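Putative NADH-flavin reductase (PDB 4R01) probably binds NAD(P)H in a Rossmann-type fold and may pass its reducing equivalents to a flavin. Local coordinates at residues Val22-Glu27 with Tyr187-Val192; Asp47-Thr52 with Leu74-Lys79; Asp54-Phe59 with Gln86-Thr91; Ser80-Asn85 with Arg139-Leu144; Asp136-Arg139 with Asn145-Phe148. All coordinates share one frame; numbering follows the deposited sequence.

Contact 1 (Val22-Glu27 with Tyr187-Val192)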
# COMPACT_ATOMS: atom_id res chain seq x y z
N VAL A 22 -4.98 17.45 -33.27
CA VAL A 22 -5.24 18.60 -34.12
C VAL A 22 -4.12 19.63 -33.99
O VAL A 22 -3.64 20.17 -34.98
CB VAL A 22 -6.60 19.26 -33.80
CG1 VAL A 22 -6.66 20.69 -34.32
CG2 VAL A 22 -7.74 18.44 -34.39
N LYS A 23 -3.69 19.83 -32.76
CA LYS A 23 -2.64 20.76 -32.44
C LYS A 23 -1.35 20.37 -33.13
O LYS A 23 -0.59 21.21 -33.53
CB LYS A 23 -2.46 20.82 -30.95
CG LYS A 23 -2.42 22.20 -30.36
CD LYS A 23 -1.70 22.20 -29.00
CE LYS A 23 -0.19 22.18 -29.14
NZ LYS A 23 0.54 22.58 -27.90
N ARG A 24 -1.09 19.08 -33.24
CA ARG A 24 0.11 18.54 -33.87
C ARG A 24 0.08 18.78 -35.38
O ARG A 24 1.12 18.78 -36.03
CB ARG A 24 0.25 17.05 -33.58
CG ARG A 24 0.29 16.68 -32.10
CD ARG A 24 1.64 16.97 -31.46
NE ARG A 24 1.68 16.52 -30.07
CZ ARG A 24 2.13 15.33 -29.68
NH1 ARG A 24 2.57 14.45 -30.57
NH2 ARG A 24 2.12 15.00 -28.39
N GLY A 25 -1.11 18.99 -35.92
CA GLY A 25 -1.26 19.32 -37.33
C GLY A 25 -1.89 18.24 -38.18
O GLY A 25 -2.02 18.39 -39.40
N HIS A 26 -2.29 17.14 -37.56
CA HIS A 26 -2.91 16.03 -38.28
C HIS A 26 -4.35 16.36 -38.65
O HIS A 26 -5.00 17.16 -37.97
CB HIS A 26 -2.87 14.75 -37.44
CG HIS A 26 -1.51 14.43 -36.90
ND1 HIS A 26 -0.58 13.70 -37.60
CD2 HIS A 26 -0.93 14.74 -35.71
CE1 HIS A 26 0.52 13.57 -36.88
NE2 HIS A 26 0.33 14.19 -35.73
N GLU A 27 -4.85 15.75 -39.72
CA GLU A 27 -6.26 15.92 -40.08
C GLU A 27 -7.09 14.81 -39.44
O GLU A 27 -6.95 13.63 -39.76
CB GLU A 27 -6.44 15.96 -41.61
CG GLU A 27 -5.99 14.74 -42.39
CD GLU A 27 -6.25 14.88 -43.89
OE1 GLU A 27 -7.43 15.05 -44.28
OE2 GLU A 27 -5.29 14.81 -44.67
N TYR A 187 -2.01 11.97 -21.03
CA TYR A 187 -2.24 10.68 -21.68
C TYR A 187 -2.37 10.84 -23.19
O TYR A 187 -1.81 10.05 -23.96
CB TYR A 187 -3.49 10.01 -21.10
CG TYR A 187 -3.90 8.72 -21.77
CD1 TYR A 187 -3.38 7.50 -21.33
CD2 TYR A 187 -4.81 8.70 -22.82
CE1 TYR A 187 -3.76 6.31 -21.93
CE2 TYR A 187 -5.19 7.53 -23.42
CZ TYR A 187 -4.66 6.33 -22.98
OH TYR A 187 -5.04 5.16 -23.59
N ALA A 188 -3.11 11.86 -23.61
CA ALA A 188 -3.27 12.15 -25.03
C ALA A 188 -1.92 12.44 -25.68
O ALA A 188 -1.63 11.97 -26.78
CB ALA A 188 -4.22 13.33 -25.24
N ILE A 189 -1.08 13.20 -24.97
CA ILE A 189 0.26 13.51 -25.45
C ILE A 189 1.05 12.24 -25.71
O ILE A 189 1.66 12.08 -26.77
CB ILE A 189 1.02 14.40 -24.45
CG1 ILE A 189 0.33 15.76 -24.32
CG2 ILE A 189 2.46 14.58 -24.89
CD1 ILE A 189 1.04 16.72 -23.39
N GLY A 190 1.03 11.32 -24.75
CA GLY A 190 1.74 10.07 -24.88
C GLY A 190 1.21 9.20 -26.00
O GLY A 190 1.97 8.57 -26.73
N LEU A 191 -0.12 9.17 -26.14
CA LEU A 191 -0.76 8.35 -27.16
C LEU A 191 -0.44 8.86 -28.57
O LEU A 191 -0.18 8.06 -29.48
CB LEU A 191 -2.27 8.31 -26.92
CG LEU A 191 -3.10 7.33 -27.76
CD1 LEU A 191 -4.25 6.78 -26.93
CD2 LEU A 191 -3.62 7.99 -29.02
N VAL A 192 -0.46 10.17 -28.76
CA VAL A 192 -0.15 10.75 -30.07
C VAL A 192 1.34 10.60 -30.39
O VAL A 192 1.73 10.47 -31.55
CB VAL A 192 -0.56 12.24 -30.14
CG1 VAL A 192 -0.20 12.85 -31.49
CG2 VAL A 192 -2.05 12.39 -29.89
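Arg-24 NH1 is 3.3 Å from Val-192 CG1 and forms salt bridges with Asp-193 and Glu-196, just beyond Val-192 on helix 184-196. Two helices of the Rossmann-type fold are joined here: helix 12-24, which follows the first strand, meets helix 184-196. The arginine chain is bent at chi2 (-77°), which turns its outer part across to the second helix. Val-192 approaches from the opposite direction and sets CG1 over one face of the guanidinium, 3.9 Å from CZ. Ile-189 lies at the edge of the same group. Its carbonyl O receives a weak bond from Arg-24 NH2 over 3.4 Å, with an N-H...O angle of 139°, and its CG2 methyl sits 3.5 Å from NH2 in the guanidinium plane. With Glu-20, one turn back in helix 12-24, pairing with NE, three carboxylates surround the guanidinium, which would be expected to keep its charge, and its rotation is limited by partners on both NE and NH1. Behind the arginine, Gly-25 ends the helix in a Schellman motif, its positive phi of 111° redirecting the chain toward His-26. The imidazole is held by Met-2 N at ND1 and by Glu-196 at NE2, and His-26 NE2 stands 4.5 Å from Val-192 CG1.

Contact 2 (Asp47-Thr52 with Leu74-Lys79)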
# COMPACT_ATOMS: atom_id res chain seq x y z
N ASP A 47 -23.48 5.17 -35.79
CA ASP A 47 -23.32 4.23 -34.69
C ASP A 47 -22.08 3.39 -34.93
O ASP A 47 -21.84 2.92 -36.04
CB ASP A 47 -24.55 3.33 -34.55
CG ASP A 47 -24.47 2.44 -33.32
OD1 ASP A 47 -24.78 2.92 -32.21
OD2 ASP A 47 -24.09 1.26 -33.47
N LEU A 48 -21.28 3.23 -33.87
CA LEU A 48 -20.01 2.51 -33.94
C LEU A 48 -20.12 1.16 -34.64
O LEU A 48 -19.33 0.85 -35.54
CB LEU A 48 -19.45 2.32 -32.53
CG LEU A 48 -18.21 1.44 -32.43
CD1 LEU A 48 -17.08 2.04 -33.25
CD2 LEU A 48 -17.78 1.26 -30.99
N PHE A 49 -21.09 0.35 -34.24
CA PHE A 49 -21.21 -1.01 -34.74
C PHE A 49 -21.92 -1.08 -36.09
O PHE A 49 -22.27 -2.16 -36.57
CB PHE A 49 -21.94 -1.88 -33.72
CG PHE A 49 -21.24 -1.96 -32.40
CD1 PHE A 49 -20.23 -2.89 -32.19
CD2 PHE A 49 -21.57 -1.10 -31.37
CE1 PHE A 49 -19.58 -2.97 -30.98
CE2 PHE A 49 -20.92 -1.17 -30.15
CZ PHE A 49 -19.92 -2.11 -29.96
N GLU A 50 -22.11 0.08 -36.71
CA GLU A 50 -22.67 0.15 -38.05
C GLU A 50 -21.62 0.64 -39.04
O GLU A 50 -21.91 0.86 -40.21
CB GLU A 50 -23.90 1.05 -38.09
CG GLU A 50 -25.21 0.32 -37.81
CD GLU A 50 -26.27 1.21 -37.21
OE1 GLU A 50 -26.11 2.45 -37.28
OE2 GLU A 50 -27.26 0.68 -36.67
N LEU A 51 -20.39 0.80 -38.55
CA LEU A 51 -19.28 1.21 -39.39
C LEU A 51 -18.93 0.15 -40.43
O LEU A 51 -19.06 -1.05 -40.18
CB LEU A 51 -18.05 1.53 -38.54
CG LEU A 51 -18.06 2.81 -37.70
CD1 LEU A 51 -16.85 2.83 -36.79
CD2 LEU A 51 -18.09 4.04 -38.59
N THR A 52 -18.48 0.61 -41.59
CA THR A 52 -18.05 -0.29 -42.66
C THR A 52 -16.57 -0.06 -42.95
O THR A 52 -15.97 0.87 -42.43
CB THR A 52 -18.86 -0.07 -43.94
OG1 THR A 52 -18.48 1.17 -44.55
CG2 THR A 52 -20.36 -0.05 -43.63
N LEU A 74 -21.40 -2.89 -21.18
CA LEU A 74 -19.96 -3.14 -21.02
C LEU A 74 -19.41 -4.24 -21.94
O LEU A 74 -18.27 -4.13 -22.39
CB LEU A 74 -19.64 -3.48 -19.56
CG LEU A 74 -19.65 -2.32 -18.56
CD1 LEU A 74 -19.54 -2.84 -17.14
CD2 LEU A 74 -18.54 -1.34 -18.85
N PRO A 75 -20.20 -5.30 -22.23
CA PRO A 75 -19.67 -6.28 -23.19
C PRO A 75 -19.40 -5.74 -24.60
O PRO A 75 -18.80 -6.45 -25.40
CB PRO A 75 -20.77 -7.35 -23.23
CG PRO A 75 -21.39 -7.29 -21.90
CD PRO A 75 -21.38 -5.84 -21.52
N LEU A 76 -19.84 -4.52 -24.89
CA LEU A 76 -19.64 -3.94 -26.21
C LEU A 76 -18.17 -3.62 -26.48
O LEU A 76 -17.77 -3.41 -27.63
CB LEU A 76 -20.48 -2.68 -26.39
CG LEU A 76 -21.99 -2.91 -26.50
CD1 LEU A 76 -22.72 -1.58 -26.64
CD2 LEU A 76 -22.30 -3.82 -27.68
N HIS A 77 -17.37 -3.58 -25.42
CA HIS A 77 -15.93 -3.39 -25.56
C HIS A 77 -15.33 -4.52 -26.39
O HIS A 77 -14.51 -4.28 -27.28
CB HIS A 77 -15.24 -3.32 -24.20
CG HIS A 77 -15.36 -1.99 -23.53
ND1 HIS A 77 -16.36 -1.69 -22.62
CD2 HIS A 77 -14.60 -0.87 -23.63
CE1 HIS A 77 -16.21 -0.45 -22.20
NE2 HIS A 77 -15.16 0.07 -22.79
N SER A 78 -15.74 -5.75 -26.10
CA SER A 78 -15.26 -6.91 -26.83
C SER A 78 -15.82 -6.93 -28.24
O SER A 78 -15.09 -7.20 -29.20
CB SER A 78 -15.64 -8.20 -26.10
OG SER A 78 -14.94 -8.31 -24.86
N LYS A 79 -17.11 -6.63 -28.37
CA LYS A 79 -17.76 -6.65 -29.68
C LYS A 79 -17.14 -5.60 -30.60
O LYS A 79 -17.07 -5.80 -31.81
CB LYS A 79 -19.26 -6.42 -29.54
CG LYS A 79 -20.06 -6.80 -30.78
CD LYS A 79 -21.50 -6.32 -30.69
CE LYS A 79 -22.28 -6.71 -31.94
NZ LYS A 79 -23.52 -5.89 -32.11
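The side chain of Phe-49 leaves the 48-50 turn of 3-10 helix and drives its ring between Leu-76 and Lys-79, one helical turn apart on helix 76-88. From CB, with CG beside the backbone N, chi1 of -60° carries the ring toward the helix, where its rim meets both residues. Along one side Phe-49 CD1 lies 4.0 Å from Lys-79 CD, and farther out Phe-49 CE1 passes 3.8 Å from Lys-79 CB and 3.6 Å from Lys-79 C. On the other side CE2 meets the methyl CD2 of Leu-76 at 3.9 Å. At the tip, CZ is 3.7 Å from Leu-76 CB and 3.4 Å from Leu-76 O, which lies near the ring plane. Leu-48 CD2 rests 4.0 Å above one ring face, offset toward the rim. Ser-80 and Leu-83 of the helix also touch the phenyl group. An Asx turn, Asp-47 OD2 accepting from Phe-49 N, helps to set the base of the aromatic side chain. The contact thus ties the loop after strand 42-45 to the first turns of the helix at the surface of the Rossmann-type domain. Of the lysine side chain the methylenes CB, CG and CD make the contact, beside the backbone carbonyl carbon, so the union is mainly apolar, with the electropositive aromatic rim probably drawn mildly toward the carbonyl oxygen of Leu-76.

Contact 3 (Asp54-Phe59 with Gln86-Thr91)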
# COMPACT_ATOMS: atom_id res chain seq x y z
N ASP A 54 -15.43 0.94 -45.74
CA ASP A 54 -15.40 2.19 -46.49
C ASP A 54 -15.42 3.42 -45.58
O ASP A 54 -15.05 4.51 -46.00
CB ASP A 54 -16.57 2.24 -47.48
CG ASP A 54 -16.38 1.30 -48.66
OD1 ASP A 54 -15.22 0.91 -48.93
OD2 ASP A 54 -17.39 0.95 -49.31
N ASP A 55 -15.84 3.23 -44.34
CA ASP A 55 -15.79 4.30 -43.35
C ASP A 55 -14.38 4.47 -42.79
O ASP A 55 -13.99 5.57 -42.41
CB ASP A 55 -16.77 4.04 -42.21
CG ASP A 55 -18.21 4.10 -42.66
OD1 ASP A 55 -18.53 4.89 -43.58
OD2 ASP A 55 -19.04 3.35 -42.10
N LEU A 56 -13.62 3.38 -42.73
CA LEU A 56 -12.31 3.41 -42.09
C LEU A 56 -11.15 3.35 -43.08
O LEU A 56 -9.99 3.35 -42.67
CB LEU A 56 -12.19 2.26 -41.09
CG LEU A 56 -13.13 2.34 -39.89
CD1 LEU A 56 -12.72 1.33 -38.82
CD2 LEU A 56 -13.16 3.75 -39.32
N THR A 57 -11.45 3.31 -44.37
CA THR A 57 -10.41 3.39 -45.39
C THR A 57 -9.91 4.83 -45.49
O THR A 57 -10.66 5.77 -45.26
CB THR A 57 -10.91 2.93 -46.77
OG1 THR A 57 -12.17 3.56 -47.06
CG2 THR A 57 -11.07 1.42 -46.81
N GLY A 58 -8.64 4.99 -45.84
CA GLY A 58 -8.05 6.31 -45.97
C GLY A 58 -7.63 6.91 -44.65
O GLY A 58 -7.72 8.12 -44.45
N PHE A 59 -7.19 6.06 -43.73
CA PHE A 59 -6.67 6.52 -42.44
C PHE A 59 -5.33 5.86 -42.13
O PHE A 59 -5.16 4.66 -42.33
CB PHE A 59 -7.67 6.23 -41.31
CG PHE A 59 -8.89 7.10 -41.34
CD1 PHE A 59 -8.80 8.45 -41.01
CD2 PHE A 59 -10.12 6.58 -41.68
CE1 PHE A 59 -9.93 9.25 -41.04
CE2 PHE A 59 -11.25 7.38 -41.70
CZ PHE A 59 -11.15 8.72 -41.38
N GLN A 86 -12.54 -6.97 -38.07
CA GLN A 86 -13.20 -7.27 -39.32
C GLN A 86 -12.99 -6.18 -40.34
O GLN A 86 -12.93 -6.46 -41.49
CB GLN A 86 -14.70 -7.42 -39.12
CG GLN A 86 -15.15 -8.80 -38.70
CD GLN A 86 -16.43 -8.78 -37.88
OE1 GLN A 86 -17.11 -7.77 -37.78
NE2 GLN A 86 -16.76 -9.91 -37.28
N LEU A 87 -12.86 -4.95 -39.88
CA LEU A 87 -12.76 -3.78 -40.76
C LEU A 87 -11.33 -3.44 -41.13
O LEU A 87 -11.07 -2.95 -42.23
CB LEU A 87 -13.41 -2.57 -40.09
CG LEU A 87 -14.90 -2.67 -39.77
CD1 LEU A 87 -15.41 -1.37 -39.18
CD2 LEU A 87 -15.70 -3.04 -41.01
N LEU A 88 -10.39 -3.71 -40.23
CA LEU A 88 -9.03 -3.22 -40.39
C LEU A 88 -7.98 -4.30 -40.67
O LEU A 88 -6.92 -3.99 -41.21
CB LEU A 88 -8.61 -2.42 -39.15
CG LEU A 88 -9.43 -1.16 -38.87
CD1 LEU A 88 -8.84 -0.40 -37.69
CD2 LEU A 88 -9.52 -0.27 -40.10
N ALA A 89 -8.26 -5.54 -40.29
CA ALA A 89 -7.30 -6.63 -40.53
C ALA A 89 -7.05 -6.80 -42.02
O ALA A 89 -7.96 -6.68 -42.84
CB ALA A 89 -7.80 -7.93 -39.92
N GLY A 90 -5.80 -7.09 -42.37
CA GLY A 90 -5.40 -7.19 -43.76
C GLY A 90 -4.79 -5.88 -44.25
O GLY A 90 -3.86 -5.89 -45.05
N THR A 91 -5.32 -4.77 -43.76
CA THR A 91 -4.79 -3.45 -44.10
C THR A 91 -3.61 -3.12 -43.19
O THR A 91 -3.38 -3.80 -42.19
CB THR A 91 -5.86 -2.35 -43.98
OG1 THR A 91 -6.24 -2.19 -42.61
CG2 THR A 91 -7.08 -2.71 -44.81
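Leu-56 and Leu-87 bring their backbones to a CA-CA distance of 7.3 Å where two helices are ending, the short, weakly bonded helix 53-56 and the long helix 76-88. Beyond Leu-56 the chain turns through Gly-58, whose phi of 81° is positive. Beyond Leu-88 it makes a type II beta turn to Thr-91, closed by a 3.1 Å bond from Thr-91 N to Leu-88 O, with Gly-90 taking the positive phi at the third position. Across this corner the contact is made wholly by leucines. The branch CD1 of Leu-56 does most of the touching: it is 3.8 Å from Leu-87 CD1 and equally 3.8 Å from Leu-88 CD2. In the alpha/beta Rossmann-type fold these helix ends lead into successive parallel strands, 61-64 and 94-98, so the leucines pack together where both connections turn back to the sheet. Leu-56 crosses both partners at about a right angle. Leu-87 points at Leu-56 from its CB, whereas Leu-88 reaches it with its outer end; each offers one methyl to the same CD1. Leu-56 also touches Ile-31 of strand 27-32, and Leu-87 continues onto Leu-51. The CD2 methyl of Leu-88 reaches further along Leu-56, to 3.8 Å from its CB.

Contact 4 (Ser80-Asn85 with Arg139-Leu144)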
# COMPACT_ATOMS: atom_id res chain seq x y z
N SER A 80 -16.69 -4.49 -30.01
CA SER A 80 -16.07 -3.43 -30.79
C SER A 80 -14.75 -3.91 -31.40
O SER A 80 -14.45 -3.63 -32.56
CB SER A 80 -15.83 -2.18 -29.93
OG SER A 80 -14.87 -2.43 -28.92
N ILE A 81 -13.98 -4.65 -30.61
CA ILE A 81 -12.73 -5.24 -31.08
C ILE A 81 -12.98 -6.18 -32.25
O ILE A 81 -12.30 -6.10 -33.28
CB ILE A 81 -12.02 -6.02 -29.96
CG1 ILE A 81 -11.65 -5.08 -28.82
CG2 ILE A 81 -10.78 -6.71 -30.51
CD1 ILE A 81 -10.75 -3.93 -29.22
N GLU A 82 -13.95 -7.08 -32.09
CA GLU A 82 -14.31 -8.03 -33.13
C GLU A 82 -14.71 -7.29 -34.40
O GLU A 82 -14.37 -7.71 -35.51
CB GLU A 82 -15.45 -8.94 -32.66
CG GLU A 82 -15.41 -10.33 -33.25
CD GLU A 82 -14.34 -11.20 -32.61
OE1 GLU A 82 -14.42 -11.44 -31.38
OE2 GLU A 82 -13.41 -11.64 -33.32
N LEU A 83 -15.44 -6.19 -34.23
CA LEU A 83 -15.88 -5.37 -35.36
C LEU A 83 -14.70 -4.69 -36.05
O LEU A 83 -14.57 -4.75 -37.28
CB LEU A 83 -16.88 -4.32 -34.89
CG LEU A 83 -17.14 -3.20 -35.90
CD1 LEU A 83 -17.98 -3.69 -37.07
CD2 LEU A 83 -17.78 -2.01 -35.23
N PHE A 84 -13.86 -4.03 -35.26
CA PHE A 84 -12.73 -3.29 -35.81
C PHE A 84 -11.75 -4.22 -36.52
O PHE A 84 -11.18 -3.85 -37.55
CB PHE A 84 -12.02 -2.51 -34.72
CG PHE A 84 -12.65 -1.18 -34.43
CD1 PHE A 84 -12.68 -0.19 -35.40
CD2 PHE A 84 -13.20 -0.91 -33.19
CE1 PHE A 84 -13.25 1.03 -35.14
CE2 PHE A 84 -13.78 0.31 -32.92
CZ PHE A 84 -13.80 1.29 -33.90
N ASN A 85 -11.56 -5.41 -35.97
CA ASN A 85 -10.71 -6.41 -36.60
C ASN A 85 -11.24 -6.77 -37.99
O ASN A 85 -10.48 -6.84 -38.95
CB ASN A 85 -10.62 -7.66 -35.73
CG ASN A 85 -9.73 -8.73 -36.34
OD1 ASN A 85 -8.51 -8.57 -36.42
ND2 ASN A 85 -10.34 -9.83 -36.77
N ARG A 139 -5.04 -9.94 -28.60
CA ARG A 139 -3.83 -10.74 -28.76
C ARG A 139 -4.02 -11.89 -29.75
O ARG A 139 -3.05 -12.40 -30.31
CB ARG A 139 -3.37 -11.29 -27.41
CG ARG A 139 -3.06 -10.21 -26.39
CD ARG A 139 -2.21 -10.77 -25.27
NE ARG A 139 -2.12 -9.85 -24.14
CZ ARG A 139 -1.25 -8.85 -24.04
NH1 ARG A 139 -0.38 -8.63 -25.02
NH2 ARG A 139 -1.25 -8.08 -22.97
N THR A 140 -5.27 -12.29 -29.97
CA THR A 140 -5.57 -13.37 -30.90
C THR A 140 -5.70 -12.85 -32.33
O THR A 140 -5.79 -13.63 -33.28
CB THR A 140 -6.86 -14.10 -30.51
OG1 THR A 140 -7.97 -13.21 -30.62
CG2 THR A 140 -6.77 -14.61 -29.07
N LYS A 141 -5.72 -11.53 -32.48
CA LYS A 141 -5.81 -10.91 -33.80
C LYS A 141 -4.43 -10.79 -34.44
O LYS A 141 -3.75 -9.77 -34.28
CB LYS A 141 -6.49 -9.54 -33.71
CG LYS A 141 -7.89 -9.58 -33.13
CD LYS A 141 -8.72 -10.69 -33.76
CE LYS A 141 -10.15 -10.69 -33.23
NZ LYS A 141 -10.94 -11.84 -33.75
N ASN A 142 -4.03 -11.83 -35.16
CA ASN A 142 -2.70 -11.90 -35.75
C ASN A 142 -2.45 -10.86 -36.83
O ASN A 142 -1.39 -10.24 -36.88
CB ASN A 142 -2.46 -13.30 -36.32
CG ASN A 142 -3.02 -14.40 -35.43
OD1 ASN A 142 -4.18 -14.79 -35.57
ND2 ASN A 142 -2.19 -14.91 -34.52
N ASN A 143 -3.43 -10.67 -37.71
CA ASN A 143 -3.27 -9.79 -38.86
C ASN A 143 -3.77 -8.38 -38.60
O ASN A 143 -4.18 -7.68 -39.53
CB ASN A 143 -3.97 -10.38 -40.08
CG ASN A 143 -3.54 -11.80 -40.37
OD1 ASN A 143 -4.22 -12.76 -40.01
ND2 ASN A 143 -2.38 -11.95 -41.01
N LEU A 144 -3.74 -7.96 -37.34
CA LEU A 144 -4.18 -6.62 -36.97
C LEU A 144 -3.05 -5.85 -36.29
O LEU A 144 -2.46 -6.33 -35.33
CB LEU A 144 -5.39 -6.69 -36.04
CG LEU A 144 -5.99 -5.36 -35.59
CD1 LEU A 144 -6.52 -4.58 -36.79
CD2 LEU A 144 -7.08 -5.57 -34.56
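The flat carboxamide of Asn-85 has the aliphatic chain of Lys-141 laid over one face: CD of the lysine stands 3.4 Å from Asn-85 CG and nearly as close to both OD1 and ND2. Leu-144 approaches the oxygen end of the same amide, its CB 3.7 Å from Asn-85 OD1. The other flat group, the carboxylate of Glu-82, is met by Lys-141 NZ on the syn side of OE2, 25° out of the plane. This is a salt bridge; its modelled length from NZ to OE2, 2.5 Å, is very short and its exact value is doubtful at this resolution. Two bends bring the charges together. The lysine turns at chi2 (-47°) and then runs straight, sliding across the amide, while the glutamate bends at its own chi2, its CB having set off away from the loop. Charge and apolar chain thus share one side chain, the methylenes covering Asn-85 and the ammonium reaching one turn earlier in the helix. In the Rossmann-type fold, Ile-81 and Leu-144 both rest on Leu-138 of helix 125-138 and on Phe-95 of strand 94-98, so that the loop 139-144, joining helix 125-138 to strand 145-150, is held against the side of helix 76-88.

Contact 5 (Asp136-Arg139 with Asn145-Phe148)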
# COMPACT_ATOMS: atom_id res chain seq x y z
N ASP A 136 -7.46 -9.20 -24.12
CA ASP A 136 -7.22 -10.62 -24.37
C ASP A 136 -7.66 -11.02 -25.77
O ASP A 136 -7.04 -11.87 -26.41
CB ASP A 136 -7.95 -11.48 -23.33
CG ASP A 136 -7.35 -11.35 -21.93
OD1 ASP A 136 -6.19 -10.89 -21.82
OD2 ASP A 136 -8.04 -11.70 -20.95
N LEU A 137 -8.73 -10.40 -26.26
CA LEU A 137 -9.25 -10.70 -27.59
C LEU A 137 -8.32 -10.16 -28.67
O LEU A 137 -8.17 -10.77 -29.73
CB LEU A 137 -10.66 -10.13 -27.75
CG LEU A 137 -11.44 -10.56 -28.99
CD1 LEU A 137 -11.52 -12.07 -29.10
CD2 LEU A 137 -12.84 -9.96 -28.97
N LEU A 138 -7.69 -9.02 -28.40
CA LEU A 138 -6.78 -8.40 -29.35
C LEU A 138 -5.55 -9.26 -29.63
O LEU A 138 -5.06 -9.30 -30.75
CB LEU A 138 -6.35 -7.02 -28.86
CG LEU A 138 -7.27 -5.84 -29.20
CD1 LEU A 138 -6.83 -4.59 -28.46
CD2 LEU A 138 -7.30 -5.60 -30.70
N ARG A 139 -5.04 -9.94 -28.60
CA ARG A 139 -3.83 -10.74 -28.76
C ARG A 139 -4.02 -11.89 -29.75
O ARG A 139 -3.05 -12.40 -30.31
CB ARG A 139 -3.37 -11.29 -27.41
CG ARG A 139 -3.06 -10.21 -26.39
CD ARG A 139 -2.21 -10.77 -25.27
NE ARG A 139 -2.12 -9.85 -24.14
CZ ARG A 139 -1.25 -8.85 -24.04
NH1 ARG A 139 -0.38 -8.63 -25.02
NH2 ARG A 139 -1.25 -8.08 -22.97
N ASN A 145 -2.76 -4.66 -36.81
CA ASN A 145 -1.73 -3.81 -36.23
C ASN A 145 -2.28 -3.02 -35.05
O ASN A 145 -2.49 -1.81 -35.14
CB ASN A 145 -1.16 -2.86 -37.28
CG ASN A 145 -0.46 -3.59 -38.40
OD1 ASN A 145 0.13 -4.66 -38.20
ND2 ASN A 145 -0.52 -3.03 -39.60
N TRP A 146 -2.51 -3.71 -33.93
CA TRP A 146 -3.15 -3.10 -32.77
C TRP A 146 -2.15 -2.62 -31.73
O TRP A 146 -1.03 -3.13 -31.65
CB TRP A 146 -4.13 -4.08 -32.13
CG TRP A 146 -3.49 -5.35 -31.63
CD1 TRP A 146 -3.32 -6.51 -32.33
CD2 TRP A 146 -2.95 -5.58 -30.33
NE1 TRP A 146 -2.70 -7.45 -31.54
CE2 TRP A 146 -2.46 -6.90 -30.31
CE3 TRP A 146 -2.82 -4.80 -29.18
CZ2 TRP A 146 -1.86 -7.46 -29.18
CZ3 TRP A 146 -2.22 -5.35 -28.06
CH2 TRP A 146 -1.75 -6.67 -28.07
N THR A 147 -2.57 -1.64 -30.93
CA THR A 147 -1.78 -1.19 -29.79
C THR A 147 -2.71 -0.77 -28.66
O THR A 147 -3.44 0.21 -28.77
CB THR A 147 -0.84 -0.02 -30.16
OG1 THR A 147 0.09 -0.45 -31.16
CG2 THR A 147 -0.07 0.44 -28.93
N PHE A 148 -2.68 -1.55 -27.58
CA PHE A 148 -3.48 -1.27 -26.39
C PHE A 148 -2.74 -0.27 -25.50
O PHE A 148 -1.62 -0.52 -25.08
CB PHE A 148 -3.75 -2.56 -25.62
CG PHE A 148 -4.98 -2.51 -24.75
CD1 PHE A 148 -6.24 -2.65 -25.30
CD2 PHE A 148 -4.86 -2.34 -23.38
CE1 PHE A 148 -7.37 -2.61 -24.51
CE2 PHE A 148 -5.99 -2.30 -22.57
CZ PHE A 148 -7.24 -2.44 -23.14
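Leu-138 spreads over the indole of Trp-146 and forms the tight, buried half of this contact. Its CB stands over the six-membered ring in a CH-pi contact, 4.1 Å from the centroid and 16° off the ring normal. Its methyls divide the rest: CD2 packs 3.8 Å from Trp-146 CB, and CD1 extends to Phe-148 CD1, also at 3.8 Å. The backbone takes part as well, with the Leu-138 carbonyl carbon over the indole face. Leu-138 O lies 3.1 Å from Trp-146 NE1, but the angle is too poor for a hydrogen bond, and the pair meets through the ring face. Trp-146 CG sits between the backbone N and carbonyl carbon (chi1 61°), a rotamer that turns the indole toward the end of helix 125-138. Toward solvent the fit is looser. Arg-139 CA lies 3.8 Å from Trp-146 CZ2, and although the side chain starts away from the strand, its NH1 reaches the indole edge in the ring plane, 3.9 Å from Trp-146 CH2. The guanidinium is turned 76° from the ring, so the two do not stack, and its NH2 finds its salt bridge in Glu-170. Helix, short loop and strand make the familiar alpha-to-beta return of a Rossmann-type fold. On the sheet side, strand 145-150 pairs its backbone with strand 94-98 on one flank and with strand 203-209 on the other, and Leu-138 and Phe-148 both touch Val-97; on the helix side, Ile-81 of helix 76-88 covers Leu-138.

In the fold
Contacts 2, 4 and 3, in that order, follow helix 76-88 from its first turns to its end, and contact 5 adds the neighbouring helix 125-138, with Arg-139 shared with contact 4. Contact 2 lies at the surface and is made by an aromatic rim. The buried contacts 3 and 5 rest on leucines, joined in contact 5 by aromatic rings. Contact 4 is intermediate, a partly buried salt bridge beside apolar packing, and its Leu-144 touches both Leu-88 and Leu-138. Contact 1 stands apart, its centre 21 to 24 Å from the centres of the others: between helices 12-24 and 184-196 a guanidinium packs on aliphatic side chains, with its carboxylate partners just outside the segments.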